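Local coordinates for Na Glutathione S-transferase 1 (Necator americanus, PDB 2ON7), which probably catalyses the conjugation of reduced glutathione to electrophilic compounds, as glutathione S-transferases generally do, at residues Asp151-Thr154 with Trp155-Leu159; Lys182-Met185 with Glu186-Ala190. All coordinates share one frame; numbering follows the deposited sequence.

Contact 1 (Asp151-Thr154 with Trp155-Leu159)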
ATOM      1  N   ASP A 151      12.132 -15.810 -10.512  1.00 12.55           N
ATOM      2  CA  ASP A 151      13.303 -16.561 -10.075  1.00 12.63           C
ATOM      3  C   ASP A 151      14.476 -15.628  -9.882  1.00 12.55           C
ATOM      4  O   ASP A 151      15.648 -16.020 -10.061  1.00 13.43           O
ATOM      5  CB  ASP A 151      13.661 -17.639 -11.106  1.00 12.94           C
ATOM      6  CG  ASP A 151      13.802 -17.072 -12.522  1.00 12.48           C
ATOM      7  OD1 ASP A 151      14.132 -17.873 -13.408  1.00 14.15           O
ATOM      8  OD2 ASP A 151      13.574 -15.843 -12.743  1.00 12.71           O
ATOM      9  N   SER A 152      14.154 -14.397  -9.530  1.00 11.45           N
ATOM     10  CA  SER A 152      15.143 -13.392  -9.263  1.00 11.53           C
ATOM     11  C   SER A 152      14.674 -12.554  -8.063  1.00 11.88           C
ATOM     12  O   SER A 152      13.457 -12.485  -7.781  1.00 11.90           O
ATOM     13  CB  SER A 152      15.338 -12.522 -10.510  1.00 10.80           C
ATOM     14  OG  SER A 152      14.168 -11.775 -10.774  1.00 13.05           O
ATOM     15  N   LEU A 153      15.629 -11.932  -7.365  1.00 11.80           N
ATOM     16  CA  LEU A 153      15.341 -11.014  -6.261  1.00 11.70           C
ATOM     17  C   LEU A 153      14.431  -9.879  -6.733  1.00 11.34           C
ATOM     18  O   LEU A 153      14.650  -9.296  -7.794  1.00 12.12           O
ATOM     19  CB  LEU A 153      16.673 -10.440  -5.685  1.00 12.47           C
ATOM     20  CG  LEU A 153      16.800  -9.427  -4.516  1.00 13.44           C
ATOM     21  CD1 LEU A 153      16.103  -8.102  -4.792  1.00 16.65           C
ATOM     22  CD2 LEU A 153      16.250  -9.970  -3.166  1.00 16.27           C
ATOM     23  N   THR A 154      13.403  -9.589  -5.947  1.00 10.94           N
ATOM     24  CA  THR A 154      12.622  -8.368  -6.072  1.00 10.33           C
ATOM     25  C   THR A 154      12.574  -7.733  -4.689  1.00 10.11           C
ATOM     26  O   THR A 154      12.934  -8.386  -3.704  1.00 10.62           O
ATOM     27  CB  THR A 154      11.165  -8.641  -6.540  1.00  9.57           C
ATOM     28  OG1 THR A 154      10.444  -9.282  -5.486  1.00  9.92           O
ATOM     29  CG2 THR A 154      11.112  -9.510  -7.803  1.00  8.57           C
ATOM     30  N   TRP A 155      12.110  -6.485  -4.602  1.00  9.22           N
ATOM     31  CA  TRP A 155      12.056  -5.750  -3.330  1.00  8.30           C
ATOM     32  C   TRP A 155      11.223  -6.368  -2.206  1.00  9.65           C
ATOM     33  O   TRP A 155      11.519  -6.096  -1.044  1.00 11.12           O
ATOM     34  CB  TRP A 155      11.650  -4.255  -3.547  1.00  7.83           C
ATOM     35  CG  TRP A 155      10.280  -3.959  -4.124  1.00  5.84           C
ATOM     36  CD1 TRP A 155       9.896  -4.052  -5.442  1.00  5.67           C
ATOM     37  CD2 TRP A 155       9.130  -3.448  -3.416  1.00  4.42           C
ATOM     38  NE1 TRP A 155       8.578  -3.663  -5.576  1.00  5.44           N
ATOM     39  CE2 TRP A 155       8.094  -3.288  -4.351  1.00  2.50           C
ATOM     40  CE3 TRP A 155       8.882  -3.121  -2.069  1.00  7.71           C
ATOM     41  CZ2 TRP A 155       6.813  -2.830  -3.986  1.00  7.30           C
ATOM     42  CZ3 TRP A 155       7.613  -2.644  -1.698  1.00  6.17           C
ATOM     43  CH2 TRP A 155       6.594  -2.493  -2.664  1.00  7.07           C
ATOM     44  N   VAL A 156      10.151  -7.133  -2.495  1.00 10.64           N
ATOM     45  CA  VAL A 156       9.427  -7.805  -1.391  1.00  9.55           C
ATOM     46  C   VAL A 156      10.296  -8.820  -0.646  1.00  8.79           C
ATOM     47  O   VAL A 156      10.153  -8.967   0.560  1.00  8.93           O
ATOM     48  CB  VAL A 156       8.195  -8.666  -1.777  1.00 10.01           C
ATOM     49  CG1 VAL A 156       6.926  -8.036  -1.301  1.00 10.61           C
ATOM     50  CG2 VAL A 156       8.216  -9.147  -3.179  1.00  8.80           C
ATOM     51  N   ASP A 157      11.120  -9.571  -1.372  1.00  7.85           N
ATOM     52  CA  ASP A 157      12.092 -10.479  -0.740  1.00  7.60           C
ATOM     53  C   ASP A 157      12.792  -9.809   0.498  1.00  8.46           C
ATOM     54  O   ASP A 157      12.948 -10.417   1.550  1.00  8.86           O
ATOM     55  CB  ASP A 157      13.094 -10.966  -1.797  1.00  6.09           C
ATOM     56  CG  ASP A 157      12.424 -11.878  -2.864  1.00  4.96           C
ATOM     57  OD1 ASP A 157      12.631 -11.692  -4.083  1.00  2.00           O
ATOM     58  OD2 ASP A 157      11.647 -12.783  -2.452  1.00  3.99           O
ATOM     59  N   LEU A 158      13.122  -8.530   0.360  1.00  9.24           N
ATOM     60  CA  LEU A 158      13.870  -7.767   1.346  1.00  9.95           C
ATOM     61  C   LEU A 158      12.993  -7.341   2.490  1.00  9.79           C
ATOM     62  O   LEU A 158      13.353  -7.510   3.655  1.00  9.60           O
ATOM     63  CB  LEU A 158      14.486  -6.530   0.683  1.00  9.82           C
ATOM     64  CG  LEU A 158      15.250  -6.667  -0.621  1.00  9.96           C
ATOM     65  CD1 LEU A 158      15.517  -5.260  -1.147  1.00  7.15           C
ATOM     66  CD2 LEU A 158      16.569  -7.410  -0.371  1.00  9.78           C
ATOM     67  N   LEU A 159      11.843  -6.783   2.140  1.00 10.09           N
ATOM     68  CA  LEU A 159      10.822  -6.446   3.112  1.00 10.39           C
ATOM     69  C   LEU A 159      10.602  -7.544   4.130  1.00 10.00           C
ATOM     70  O   LEU A 159      10.682  -7.304   5.354  1.00 11.40           O
ATOM     71  CB  LEU A 159       9.498  -6.173   2.405  1.00 10.30           C
ATOM     72  CG  LEU A 159       9.142  -4.772   1.922  1.00 12.45           C
ATOM     73  CD1 LEU A 159       7.685  -4.814   1.412  1.00  8.51           C
ATOM     74  CD2 LEU A 159       9.384  -3.643   3.022  1.00  8.73           C
TER

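Contact 2 (Lys182-Met185 with Glu186-Ala190)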
ATOM      1  N   LYS A 182      11.627 -19.373   6.946  1.00  8.50           N
ATOM      2  CA  LYS A 182      12.963 -19.357   7.512  1.00  9.24           C
ATOM      3  C   LYS A 182      14.066 -19.547   6.435  1.00  9.51           C
ATOM      4  O   LYS A 182      14.982 -18.703   6.344  1.00  8.70           O
ATOM      5  CB  LYS A 182      13.052 -20.406   8.614  1.00  9.58           C
ATOM      6  CG  LYS A 182      14.328 -20.406   9.393  1.00 10.44           C
ATOM      7  CD  LYS A 182      14.447 -21.752  10.052  1.00 13.94           C
ATOM      8  CE  LYS A 182      14.838 -21.633  11.502  1.00 16.30           C
ATOM      9  NZ  LYS A 182      16.157 -20.946  11.589  1.00 18.79           N
ATOM     10  N   GLU A 183      13.953 -20.631   5.629  1.00  8.84           N
ATOM     11  CA  GLU A 183      14.815 -20.862   4.452  1.00  8.69           C
ATOM     12  C   GLU A 183      14.927 -19.623   3.535  1.00  8.12           C
ATOM     13  O   GLU A 183      16.023 -19.334   3.011  1.00  7.49           O
ATOM     14  CB  GLU A 183      14.315 -22.050   3.624  1.00  8.42           C
ATOM     15  CG  GLU A 183      14.465 -23.452   4.303  1.00 10.36           C
ATOM     16  CD  GLU A 183      13.827 -24.601   3.469  1.00 10.09           C
ATOM     17  OE1 GLU A 183      12.855 -24.337   2.698  1.00 11.81           O
ATOM     18  OE2 GLU A 183      14.304 -25.757   3.596  1.00  7.99           O
ATOM     19  N   HIS A 184      13.809 -18.911   3.350  1.00  7.04           N
ATOM     20  CA  HIS A 184      13.765 -17.711   2.492  1.00  7.65           C
ATOM     21  C   HIS A 184      14.594 -16.582   3.098  1.00  8.28           C
ATOM     22  O   HIS A 184      15.440 -16.002   2.408  1.00  9.62           O
ATOM     23  CB  HIS A 184      12.311 -17.236   2.259  1.00  7.05           C
ATOM     24  CG  HIS A 184      12.195 -15.836   1.709  1.00  5.87           C
ATOM     25  ND1 HIS A 184      12.418 -15.534   0.377  1.00  4.11           N
ATOM     26  CD2 HIS A 184      11.824 -14.671   2.301  1.00  2.00           C
ATOM     27  CE1 HIS A 184      12.226 -14.234   0.190  1.00  3.68           C
ATOM     28  NE2 HIS A 184      11.844 -13.697   1.333  1.00  2.00           N
ATOM     29  N   MET A 185      14.339 -16.268   4.378  1.00  8.34           N
ATOM     30  CA  MET A 185      15.067 -15.221   5.145  1.00  8.09           C
ATOM     31  C   MET A 185      16.595 -15.445   5.103  1.00  8.33           C
ATOM     32  O   MET A 185      17.363 -14.504   4.961  1.00  8.30           O
ATOM     33  CB  MET A 185      14.561 -15.165   6.606  1.00  7.83           C
ATOM     34  CG  MET A 185      15.343 -14.218   7.558  1.00  8.22           C
ATOM     35  SD  MET A 185      15.102 -14.430   9.356  1.00  7.20           S
ATOM     36  CE  MET A 185      15.658 -16.114   9.578  1.00  2.00           C
ATOM     37  N   GLU A 186      17.026 -16.691   5.213  1.00  7.47           N
ATOM     38  CA  GLU A 186      18.448 -16.997   5.096  1.00  7.96           C
ATOM     39  C   GLU A 186      19.029 -16.938   3.682  1.00  7.83           C
ATOM     40  O   GLU A 186      20.205 -16.596   3.521  1.00  7.25           O
ATOM     41  CB  GLU A 186      18.742 -18.359   5.688  1.00  7.55           C
ATOM     42  CG  GLU A 186      18.301 -18.446   7.118  1.00  9.24           C
ATOM     43  CD  GLU A 186      18.573 -19.803   7.710  1.00 10.11           C
ATOM     44  OE1 GLU A 186      19.182 -19.834   8.792  1.00 12.17           O
ATOM     45  OE2 GLU A 186      18.198 -20.822   7.093  1.00  8.89           O
ATOM     46  N   LYS A 187      18.223 -17.296   2.679  1.00  7.72           N
ATOM     47  CA  LYS A 187      18.665 -17.272   1.293  1.00  7.92           C
ATOM     48  C   LYS A 187      18.858 -15.827   0.865  1.00  7.65           C
ATOM     49  O   LYS A 187      19.944 -15.464   0.381  1.00  7.73           O
ATOM     50  CB  LYS A 187      17.676 -18.026   0.367  1.00  8.23           C
ATOM     51  CG  LYS A 187      17.396 -17.326  -0.964  1.00  8.78           C
ATOM     52  CD  LYS A 187      16.352 -18.052  -1.810  1.00  7.84           C
ATOM     53  CE  LYS A 187      16.754 -18.040  -3.278  1.00  7.03           C
ATOM     54  NZ  LYS A 187      17.974 -18.863  -3.588  1.00  8.28           N
ATOM     55  N   ILE A 188      17.830 -14.993   1.090  1.00  7.42           N
ATOM     56  CA  ILE A 188      17.902 -13.539   0.745  1.00  6.78           C
ATOM     57  C   ILE A 188      19.070 -12.857   1.419  1.00  6.86           C
ATOM     58  O   ILE A 188      19.789 -12.088   0.776  1.00  7.24           O
ATOM     59  CB  ILE A 188      16.572 -12.736   1.027  1.00  7.00           C
ATOM     60  CG1 ILE A 188      15.378 -13.355   0.275  1.00  6.60           C
ATOM     61  CG2 ILE A 188      16.718 -11.181   0.679  1.00  6.45           C
ATOM     62  CD1 ILE A 188      15.694 -13.759  -1.205  1.00  4.99           C
ATOM     63  N   ARG A 189      19.252 -13.117   2.710  1.00  6.83           N
ATOM     64  CA  ARG A 189      20.231 -12.359   3.496  1.00  7.06           C
ATOM     65  C   ARG A 189      21.689 -12.769   3.243  1.00  7.14           C
ATOM     66  O   ARG A 189      22.607 -11.996   3.512  1.00  7.49           O
ATOM     67  CB  ARG A 189      19.870 -12.389   4.977  1.00  7.16           C
ATOM     68  CG  ARG A 189      18.561 -11.619   5.249  1.00  8.31           C
ATOM     69  CD  ARG A 189      17.991 -11.789   6.668  1.00  7.10           C
ATOM     70  NE  ARG A 189      18.748 -11.072   7.693  1.00 10.92           N
ATOM     71  CZ  ARG A 189      18.803  -9.733   7.841  1.00 10.97           C
ATOM     72  NH1 ARG A 189      18.150  -8.912   7.005  1.00 10.75           N
ATOM     73  NH2 ARG A 189      19.506  -9.220   8.847  1.00  6.48           N
ATOM     74  N   ALA A 190      21.884 -13.967   2.692  1.00  6.79           N
ATOM     75  CA  ALA A 190      23.189 -14.479   2.302  1.00  6.78           C
ATOM     76  C   ALA A 190      23.610 -14.001   0.890  1.00  7.66           C
ATOM     77  O   ALA A 190      24.663 -14.394   0.384  1.00  7.70           O
ATOM     78  CB  ALA A 190      23.203 -16.030   2.397  1.00  5.94           C
TER

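Contact 1 (Asp151-Thr154 with Trp155-Leu159)
Leu-153 lays its CD2 methyl over the CB of Asp-157, 3.6 Å away, and against the CD2 of Leu-158 at 3.8 Å. Thr-154 to Asp-157 carries the Thr-Xaa-Xaa-Asp capping-box sequence known from the C-terminal domain of glutathione S-transferases, and the leucine pair that brackets it matches the accompanying hydrophobic staple. Only the aspartate half of the box is formed in this model: the backbone N of Thr-154 donates to OD1 of Asp-157 over 2.9 Å, and the bond is nearly straight at 171°. The N-H reaches OD1 on its anti side, 16° out of the carboxylate plane. Aspartate suits the place because its short side chain, with CG beside its own backbone N and anti to the carbonyl carbon (chi1 -67°), folds back onto the preceding loop. The other oxygen, OD2, takes the backbone N of Leu-148, so the buried carboxylate is gripped at both oxygens and its rotation is fixed. A negative group here would also be expected to interact favourably with the dipole at the start of helix 155-168.

Asp-157 N makes a weak bond to the carbonyl O of Thr-154, 3.2 Å, and not to the hydroxyl OG1, which lies near CG2 of Val-156 (3.2 Å). The two leucines of the staple cross at about a right angle, and leucine fits because its branched end reaches across the turn. Helix 16-25 of the thioredoxin-like domain covers this patch, with Leu-24 on Leu-153 and Ile-21 on Leu-158. Trp-155 turns away from the loop, its indole packing on helices 64-75 and 82-109 where a large flat side chain can fill the interface. Trp-155 O accepts from both Leu-158 N, at 3.2 Å, and Leu-159 N.

Contact 2 (Lys182-Met185 with Glu186-Ala190)
His-184 and Ile-188, one helical turn apart, make the aromatic contact: CG1 of Ile-188 lies over one face of the imidazole, 3.7 Å from the ring centroid, in a CH-pi interaction. CG of His-184 stands anti to its backbone N (chi1 165°), which turns the ring back from a CB that points away, so that CG1 of Ile-188 comes over its face. Both ring nitrogens have weak hydrogen bonds, ND1 to Gly-146 O and NE2 to Asp-157 O, which may help to hold the ring's orientation.

Backbone bonds of the i to i+4 kind run beneath, the straightest being Ile-188 N to His-184 O at 2.9 Å and 176°.

Apolar packing joins Met-185 CG to Arg-189 CD at 3.7 Å, the aliphatic part of the arginine crossing the methionine at a slant. The guanidinium continues to Glu-162, with which NH1 forms a salt bridge. On the outer side the charges are looser: Lys-182 NZ and Glu-186 OE1 stay 4.3 Å apart, beyond a salt bridge.

Such a division is that of an amphipathic helix. The inner face of helix 179-189 rests Met-185, Ile-188 and Arg-189 on helix 155-168, while Ile-188 and Arg-189 also reach helix 192-200.

Coming from helix 117-141, the chain reaches contact 1, where the loop 151-154 turns into helix 155-168; it then passes on to helix 179-189, which holds contact 2. Both contacts are local and lie in series, so neither nests in nor crosses the other, and neither closes a long loop. In space they meet: Ile-188 CG2 packs on Leu-158 CD2 at 3.9 Å, and its CD1 touches Asp-157 CB. Contact 1 faces the thioredoxin-like domain on one side, through helices 16-25 and 64-75, and contact 2 on another. Together they join two successive helices of the C-terminal domain, and contact 1 also reaches the N-terminal domain.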